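Local structure of putative polysaccharide deacetylase (5JP6) at residues A[175-180]-A[225-230]; A[260-265]-A[270-275]. The protein is a putative peptidoglycan deacetylase of carbohydrate esterase family 4 that binds zinc and probably removes N-acetyl groups from sugars by hydrolysing a non-peptide carbon-nitrogen bond. The protein carries 1 engineered substitution. All blocks are in the same frame, centred on the assembly; numbering follows the deposited sequence.

Contact 1. Residues A[175-180]-A[225-230]; sequences FDDGPH and GSHSIT. With ZN (zinc ion), chain B.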
loop_
_atom_site.group_PDB
_atom_site.type_symbol
_atom_site.label_atom_id
_atom_site.label_comp_id
_atom_site.label_asym_id
_atom_site.label_seq_id
_atom_site.Cartn_x
_atom_site.Cartn_y
_atom_site.Cartn_z
ATOM N N PHE A 175 -1.119 -4.239 -4.804
ATOM C CA PHE A 175 -0.842 -3.044 -4.011
ATOM C C PHE A 175 -2.000 -2.788 -3.058
ATOM O O PHE A 175 -3.131 -2.569 -3.499
ATOM C CB PHE A 175 -0.677 -1.823 -4.924
ATOM C CG PHE A 175 0.547 -1.900 -5.806
ATOM C CD1 PHE A 175 1.767 -1.469 -5.356
ATOM C CD2 PHE A 175 0.451 -2.435 -7.069
ATOM C CE1 PHE A 175 2.890 -1.579 -6.154
ATOM C CE2 PHE A 175 1.572 -2.545 -7.879
ATOM C CZ PHE A 175 2.797 -2.121 -7.404
ATOM N N ASP A 176 -1.684 -2.788 -1.767
ATOM C CA ASP A 176 -2.680 -2.529 -0.712
ATOM C C ASP A 176 -2.641 -1.126 -0.152
ATOM O O ASP A 176 -1.559 -0.542 -0.033
ATOM C CB ASP A 176 -2.431 -3.475 0.473
ATOM C CG ASP A 176 -2.871 -4.882 0.230
ATOM O OD1 ASP A 176 -3.300 -5.239 -0.892
ATOM O OD2 ASP A 176 -2.800 -5.670 1.211
ATOM N N ASP A 177 -3.825 -0.683 0.249
ATOM C CA ASP A 177 -4.064 0.447 1.153
ATOM C C ASP A 177 -4.093 1.828 0.571
ATOM O O ASP A 177 -4.324 2.787 1.296
ATOM C CB ASP A 177 -3.127 0.365 2.340
ATOM C CG ASP A 177 -3.432 -0.822 3.170
ATOM O OD1 ASP A 177 -4.612 -1.259 3.148
ATOM O OD2 ASP A 177 -2.566 -1.345 3.806
ATOM N N GLY A 178 -3.936 1.898 -0.734
ATOM C CA GLY A 178 -4.010 3.161 -1.476
ATOM C C GLY A 178 -5.453 3.461 -1.859
ATOM O O GLY A 178 -6.391 2.788 -1.438
ATOM N N PRO A 179 -5.640 4.483 -2.679
ATOM C CA PRO A 179 -4.557 5.254 -3.288
ATOM C C PRO A 179 -3.989 6.324 -2.375
ATOM O O PRO A 179 -4.719 6.910 -1.560
ATOM C CB PRO A 179 -5.261 5.915 -4.483
ATOM C CG PRO A 179 -6.684 6.027 -4.057
ATOM C CD PRO A 179 -6.946 4.842 -3.213
ATOM N N HIS A 180 -2.701 6.589 -2.550
ATOM C CA HIS A 180 -2.063 7.767 -1.935
ATOM C C HIS A 180 -2.179 8.946 -2.909
ATOM O O HIS A 180 -2.334 8.755 -4.105
ATOM C CB HIS A 180 -0.591 7.465 -1.617
ATOM C CG HIS A 180 0.080 8.495 -0.747
ATOM N ND1 HIS A 180 0.803 9.565 -1.258
ATOM C CD2 HIS A 180 0.084 8.644 0.589
ATOM C CE1 HIS A 180 1.252 10.291 -0.254
ATOM N NE2 HIS A 180 0.812 9.764 0.871
ATOM N N GLY A 225 -9.960 -3.730 -6.353
ATOM C CA GLY A 225 -10.832 -4.240 -5.314
ATOM C C GLY A 225 -10.587 -3.493 -4.028
ATOM O O GLY A 225 -10.242 -2.313 -4.036
ATOM N N SER A 226 -10.744 -4.181 -2.902
ATOM C CA SER A 226 -10.618 -3.513 -1.609
ATOM C C SER A 226 -9.865 -4.336 -0.565
ATOM O O SER A 226 -9.720 -5.524 -0.717
ATOM C CB SER A 226 -11.997 -3.053 -1.122
ATOM O OG SER A 226 -12.786 -4.124 -0.667
ATOM N N HIS A 227 -9.359 -3.625 0.454
ATOM C CA HIS A 227 -8.622 -4.181 1.579
ATOM C C HIS A 227 -9.226 -3.519 2.805
ATOM O O HIS A 227 -9.217 -2.305 2.909
ATOM C CB HIS A 227 -7.123 -3.906 1.509
ATOM C CG HIS A 227 -6.324 -4.425 2.646
ATOM N ND1 HIS A 227 -6.414 -5.712 3.098
ATOM C CD2 HIS A 227 -5.334 -3.839 3.393
ATOM C CE1 HIS A 227 -5.580 -5.884 4.119
ATOM N NE2 HIS A 227 -4.928 -4.774 4.320
ATOM N N SER A 228 -9.746 -4.316 3.730
ATOM C CA SER A 228 -10.241 -3.768 5.011
ATOM C C SER A 228 -9.123 -3.725 6.026
ATOM O O SER A 228 -8.100 -4.413 5.890
ATOM C CB SER A 228 -11.453 -4.532 5.495
ATOM O OG SER A 228 -11.104 -5.853 5.803
ATOM N N ILE A 229 -9.308 -2.930 7.067
ATOM C CA ILE A 229 -8.142 -2.473 7.823
ATOM C C ILE A 229 -8.021 -2.801 9.323
ATOM O O ILE A 229 -6.908 -2.766 9.855
ATOM C CB ILE A 229 -7.930 -0.960 7.573
ATOM C CG1 ILE A 229 -6.419 -0.660 7.541
ATOM C CG2 ILE A 229 -8.786 -0.114 8.520
ATOM C CD1 ILE A 229 -5.672 -1.429 6.451
ATOM N N THR A 230 -9.116 -3.140 9.993
ATOM C CA THR A 230 -9.065 -3.436 11.446
ATOM C C THR A 230 -8.576 -4.853 11.760
ATOM O O THR A 230 -8.593 -5.735 10.906
ATOM C CB THR A 230 -10.440 -3.248 12.125
ATOM O OG1 THR A 230 -11.086 -2.090 11.591
ATOM C CG2 THR A 230 -10.286 -3.093 13.666
HETATM ZN ZN ZN B . -3.251 -3.581 4.373
#

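Contact 2. Residues A[260-265]-A[270-275]; sequences GGHQAV and GWVDPV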
loop_
_atom_site.group_PDB
_atom_site.type_symbol
_atom_site.label_atom_id
_atom_site.label_comp_id
_atom_site.label_asym_id
_atom_site.label_seq_id
_atom_site.Cartn_x
_atom_site.Cartn_y
_atom_site.Cartn_z
ATOM N N GLY A 260 -17.664 -1.858 3.236
ATOM C CA GLY A 260 -17.375 -0.429 3.170
ATOM C C GLY A 260 -16.295 -0.014 2.192
ATOM O O GLY A 260 -16.438 1.005 1.494
ATOM N N GLY A 261 -15.199 -0.765 2.118
ATOM C CA GLY A 261 -14.131 -0.439 1.156
ATOM C C GLY A 261 -14.609 -0.667 -0.295
ATOM O O GLY A 261 -14.334 0.110 -1.192
ATOM N N HIS A 262 -15.353 -1.747 -0.495
ATOM C CA HIS A 262 -15.926 -2.041 -1.786
ATOM C C HIS A 262 -16.894 -0.937 -2.217
ATOM O O HIS A 262 -16.846 -0.464 -3.353
ATOM C CB HIS A 262 -16.627 -3.379 -1.767
ATOM C CG HIS A 262 -15.967 -4.407 -2.622
ATOM N ND1 HIS A 262 -14.643 -4.753 -2.487
ATOM C CD2 HIS A 262 -16.442 -5.148 -3.650
ATOM C CE1 HIS A 262 -14.336 -5.671 -3.380
ATOM N NE2 HIS A 262 -15.404 -5.925 -4.099
ATOM N N GLN A 263 -17.735 -0.514 -1.281
ATOM C CA GLN A 263 -18.658 0.565 -1.557
ATOM C C GLN A 263 -17.919 1.869 -1.924
ATOM O O GLN A 263 -18.363 2.600 -2.804
ATOM C CB GLN A 263 -19.577 0.786 -0.363
ATOM C CG GLN A 263 -20.688 1.751 -0.648
ATOM C CD GLN A 263 -21.806 1.151 -1.503
ATOM O OE1 GLN A 263 -22.317 0.078 -1.219
ATOM N NE2 GLN A 263 -22.201 1.869 -2.548
ATOM N N ALA A 264 -16.821 2.161 -1.221
ATOM C CA ALA A 264 -16.084 3.408 -1.484
ATOM C C ALA A 264 -15.576 3.409 -2.927
ATOM O O ALA A 264 -15.656 4.419 -3.626
ATOM C CB ALA A 264 -14.950 3.599 -0.513
ATOM N N VAL A 265 -15.007 2.275 -3.358
ATOM C CA VAL A 265 -14.512 2.182 -4.730
ATOM C C VAL A 265 -15.663 2.366 -5.730
ATOM O O VAL A 265 -15.562 3.134 -6.696
ATOM C CB VAL A 265 -13.782 0.857 -4.979
ATOM C CG1 VAL A 265 -13.448 0.686 -6.451
ATOM C CG2 VAL A 265 -12.514 0.753 -4.117
ATOM N N GLY A 270 -18.196 3.587 -10.228
ATOM C CA GLY A 270 -19.329 2.910 -10.801
ATOM C C GLY A 270 -19.115 1.418 -10.974
ATOM O O GLY A 270 -19.947 0.704 -11.529
ATOM N N TRP A 271 -17.997 0.931 -10.451
ATOM C CA TRP A 271 -17.698 -0.483 -10.429
ATOM C C TRP A 271 -16.625 -0.734 -9.373
ATOM O O TRP A 271 -15.993 0.191 -8.882
ATOM C CB TRP A 271 -17.237 -0.972 -11.793
ATOM C CG TRP A 271 -16.050 -0.233 -12.374
ATOM C CD1 TRP A 271 -16.081 0.759 -13.296
ATOM C CD2 TRP A 271 -14.673 -0.506 -12.134
ATOM N NE1 TRP A 271 -14.803 1.160 -13.646
ATOM C CE2 TRP A 271 -13.910 0.386 -12.940
ATOM C CE3 TRP A 271 -13.997 -1.437 -11.336
ATOM C CZ2 TRP A 271 -12.503 0.350 -12.978
ATOM C CZ3 TRP A 271 -12.617 -1.447 -11.337
ATOM C CH2 TRP A 271 -11.874 -0.547 -12.144
ATOM N N VAL A 272 -16.475 -2.015 -9.037
ATOM C CA VAL A 272 -15.450 -2.501 -8.156
ATOM C C VAL A 272 -15.231 -3.959 -8.505
ATOM O O VAL A 272 -16.189 -4.737 -8.579
ATOM C CB VAL A 272 -15.776 -2.311 -6.664
ATOM C CG1 VAL A 272 -17.125 -2.922 -6.250
ATOM C CG2 VAL A 272 -14.615 -2.839 -5.822
ATOM N N ASP A 273 -13.985 -4.342 -8.782
ATOM C CA ASP A 273 -13.738 -5.732 -9.143
ATOM C C ASP A 273 -14.027 -6.656 -7.970
ATOM O O ASP A 273 -13.859 -6.269 -6.791
ATOM C CB ASP A 273 -12.282 -5.906 -9.600
ATOM C CG ASP A 273 -12.058 -5.360 -10.994
ATOM O OD1 ASP A 273 -12.745 -5.868 -11.946
ATOM O OD2 ASP A 273 -11.210 -4.469 -11.166
ATOM N N PRO A 274 -14.400 -7.909 -8.291
ATOM C CA PRO A 274 -14.810 -8.865 -7.229
ATOM C C PRO A 274 -13.601 -9.520 -6.591
ATOM O O PRO A 274 -13.469 -10.736 -6.622
ATOM C CB PRO A 274 -15.695 -9.853 -7.989
ATOM C CG PRO A 274 -15.101 -9.849 -9.376
ATOM C CD PRO A 274 -14.777 -8.402 -9.625
ATOM N N VAL A 275 -12.713 -8.684 -6.047
ATOM C CA VAL A 275 -11.482 -9.141 -5.408
ATOM C C VAL A 275 -11.310 -8.396 -4.111
ATOM O O VAL A 275 -11.563 -7.181 -4.035
ATOM C CB VAL A 275 -10.237 -8.966 -6.320
ATOM C CG1 VAL A 275 -10.487 -9.703 -7.653
ATOM C CG2 VAL A 275 -9.908 -7.512 -6.614
#

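Contact 1. Residues A[175-180]-A[225-230]
The zinc ion is gripped from both segments: H227 NE2 binds it at 2.1 Å, and D177 OD2, from 175-180, binds it at 2.4 Å. Y280 OH supplies a third protein ligand. H227 sends its ring towards 175-180 because CG lies anti to the backbone N (chi1 179°), and the carbonyl O of R277 holds the ring from its other nitrogen through a hydrogen bond to ND1. The zinc approaches NE2 lopsidedly, from the CD2 side, and the ring's exact setting is doubtful. Over one ring face, roughly above its centre, sits D176 OD2, with the carboxylate and the ring turned only 25° apart. That oxygen is 3.8 Å from the zinc, too far for a metal bond, while D176 OD1 makes a salt bridge to R277. I229 CD1 packs 3.5 Å from D177 OD1. The adjacent aspartates of the FDDGP sequence are a hallmark of NodB-type deacetylases, in which the second usually binds the metal together with histidines; here a tyrosine joins D177 and H227. The two segments leave the C-terminal ends of strands 170-176 and 223-227, which are separated in the parallel sheet by strand 199-202; F201 of that middle strand touches both D176 and H227.

Contact 2. Residues A[260-265]-A[270-275]
H262 and V272 meet in a CH-pi contact: V272 CG2 stands over the imidazole face, 3.6 Å from the centroid of the H262 ring and only 6° off the ring normal. The other methyl of the same valine, CG1, leans on the rim of the ring at H262 CD2, 3.5 Å away. With CG1 between the backbone N and the carbonyl carbon (chi1 55°), V272 can turn both methyls to the histidine. Apolar packing continues one helical turn on, where V265 CG1 lies 3.8 Å from V272 CG2 and 3.6 Å from the carbonyl O of W271. The V265 and V272 side chains cross at about a right angle, and V272 CG2 touches both V265 CG1 and the ring face of H262. Polar atoms gather round the far end of the ring. H262 NE2 is 3.1 Å from the carbonyl O of D273, and V275 O lies at the ring edge, in plane, 3.2 Å from H262 CE1. P274, between these two carbonyls, is the centre of an inverse gamma turn. On its other nitrogen, ND1, H262 is hydrogen-bonded to S226 OG. The chemistry is therefore two-sided: one buried imidazole serves apolar packing through its face and polar contact round its edge.

Overall arrangement
From the N terminus, strand 170-176 delivers the first half of contact 1. The chain then runs through helices 183-193, 204-209 and 211-219 and strand 199-202 before 225-230 returns to the metal and closes that long loop. Contact 2 follows in series, without nesting or crossing: helix 251-269 ends, and 270-275 turns back along it within a few residues to enter strand 275-277. The centres are about 11 Å apart, and the contacts touch directly, with G225 CA against V275 CG2. Strand 223-227 thus carries zinc-binding H227 at its end and packs against helix 251-269, joining the metal site to the helical layer outside the sheet.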